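Local coordinates for protein poly(ADP-ribose) glycohydrolase (Thermomonospora curvata, PDB 3SIG) that hydrolyses poly(ADP-ribose) chains as a glycohydrolase of the macrodomain clan, and is captured here with ADP-ribose in its pocket, at residues K202-A207 with G248-V253. Numbering follows the deposited sequence.
Sequences KVLAAA and GRFAHV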
# COMPACT_ATOMS: atom_id res chain seq x y z
N LYS A 202 -4.93 -4.53 12.11
CA LYS A 202 -5.11 -3.09 12.23
C LYS A 202 -5.26 -2.41 10.87
O LYS A 202 -6.06 -1.46 10.72
CB LYS A 202 -3.96 -2.49 13.08
CG LYS A 202 -4.05 -2.89 14.50
CD LYS A 202 -2.87 -2.42 15.34
CE LYS A 202 -3.09 -2.72 16.81
NZ LYS A 202 -1.97 -2.23 17.66
N VAL A 203 -4.53 -2.87 9.87
CA VAL A 203 -4.74 -2.38 8.51
C VAL A 203 -6.19 -2.63 8.06
O VAL A 203 -6.85 -1.72 7.51
CB VAL A 203 -3.77 -3.12 7.54
CG1 VAL A 203 -4.15 -2.86 6.10
CG2 VAL A 203 -2.33 -2.67 7.79
N LEU A 204 -6.68 -3.85 8.26
CA LEU A 204 -8.04 -4.19 7.87
C LEU A 204 -9.04 -3.39 8.69
O LEU A 204 -10.07 -2.94 8.15
CB LEU A 204 -8.30 -5.68 8.02
CG LEU A 204 -7.51 -6.62 7.12
CD1 LEU A 204 -7.92 -8.07 7.35
CD2 LEU A 204 -7.68 -6.28 5.74
N ALA A 205 -8.77 -3.19 9.97
CA ALA A 205 -9.69 -2.40 10.78
C ALA A 205 -9.76 -0.97 10.27
O ALA A 205 -10.86 -0.39 10.26
CB ALA A 205 -9.27 -2.42 12.25
N ALA A 206 -8.63 -0.38 9.92
CA ALA A 206 -8.66 1.00 9.42
C ALA A 206 -9.41 1.08 8.12
O ALA A 206 -10.21 2.01 7.92
CB ALA A 206 -7.27 1.51 9.26
N ALA A 207 -9.22 0.11 7.23
CA ALA A 207 -9.93 0.10 5.94
C ALA A 207 -11.43 0.04 6.16
O ALA A 207 -12.21 0.79 5.55
CB ALA A 207 -9.49 -1.07 5.10
N GLY A 248 -16.13 -12.23 5.91
CA GLY A 248 -17.35 -11.66 5.38
C GLY A 248 -17.53 -10.16 5.51
O GLY A 248 -18.56 -9.64 5.11
N ARG A 249 -16.53 -9.44 6.03
CA ARG A 249 -16.66 -8.03 6.28
C ARG A 249 -16.31 -7.14 5.09
O ARG A 249 -16.66 -5.96 5.05
CB ARG A 249 -15.83 -7.62 7.48
CG ARG A 249 -16.36 -8.24 8.75
CD ARG A 249 -15.87 -7.52 9.98
NE ARG A 249 -16.04 -8.38 11.14
CZ ARG A 249 -17.20 -8.60 11.75
NH1 ARG A 249 -18.31 -8.02 11.32
NH2 ARG A 249 -17.25 -9.41 12.80
N PHE A 250 -15.59 -7.70 4.14
CA PHE A 250 -15.29 -6.98 2.92
C PHE A 250 -16.10 -7.60 1.78
O PHE A 250 -16.45 -8.78 1.82
CB PHE A 250 -13.79 -6.97 2.61
CG PHE A 250 -12.99 -6.27 3.65
CD1 PHE A 250 -12.98 -4.89 3.69
CD2 PHE A 250 -12.35 -6.97 4.65
CE1 PHE A 250 -12.28 -4.20 4.68
CE2 PHE A 250 -11.64 -6.29 5.65
CZ PHE A 250 -11.61 -4.92 5.69
N ALA A 251 -16.41 -6.79 0.78
CA ALA A 251 -17.09 -7.30 -0.43
C ALA A 251 -16.13 -8.02 -1.38
O ALA A 251 -16.46 -9.02 -2.00
CB ALA A 251 -17.80 -6.16 -1.16
N HIS A 252 -14.91 -7.50 -1.50
CA HIS A 252 -13.96 -7.97 -2.51
C HIS A 252 -12.55 -7.67 -2.02
O HIS A 252 -12.26 -6.53 -1.62
CB HIS A 252 -14.25 -7.24 -3.81
CG HIS A 252 -13.52 -7.74 -5.02
ND1 HIS A 252 -13.73 -7.18 -6.26
CD2 HIS A 252 -12.59 -8.71 -5.20
CE1 HIS A 252 -12.95 -7.77 -7.15
NE2 HIS A 252 -12.27 -8.72 -6.54
N VAL A 253 -11.73 -8.70 -1.97
CA VAL A 253 -10.31 -8.56 -1.65
C VAL A 253 -9.52 -9.17 -2.78
O VAL A 253 -9.74 -10.34 -3.16
CB VAL A 253 -9.96 -9.30 -0.38
CG1 VAL A 253 -8.46 -9.25 -0.10
CG2 VAL A 253 -10.74 -8.71 0.82
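Leu204 meets the Phe250 ring in two ways, with its backbone carbonyl and with its side chain. Leu204 O lies 3.5 Å from Phe250 CZ, at the edge of the ring and in its plane, so the oxygen faces the weakly positive C-H rim rather than the pi cloud. The side chain adds apolar contacts: CD2 is 4.0 Å from Phe250 CE2, and CB stands 4.1 Å from both CE2 and CZ of Phe250. Leu204 CG lies beside the backbone N and anti to the carbonyl carbon (chi1 -65°); chi2 of -178° sets CD1 anti to CA and so leaves CD2 as the branch turned toward the CE2 edge of the ring. One turn further along, Ala207 touches the other side of the ring tip, its CB 4.2 Å from Phe250 CE1 and oblique to the ring. The distal atoms CE1, CZ and CE2 thus all meet the helix, while the backbones stay well apart: even the nearest CA atoms, those of Leu204 and Phe250, are 9.2 Å from each other. A single aromatic side chain therefore bridges the gap, and the 128 Å² buried by the pair of segments, both sides summed, comes almost wholly from these three buried residues. Within the macrodomain fold, Phe250 sits in the loop leading into strand 252-256 and joins it to helix 189-209. Leu215 of the neighbouring strand 214-217 touches Leu204, Ala207 and Phe250 alike, completing a small apolar cluster; Ala207 also reaches strand 163-175, as does Val203, whereas Lys202, Ala205 and Ala206 pack on helix 46-54.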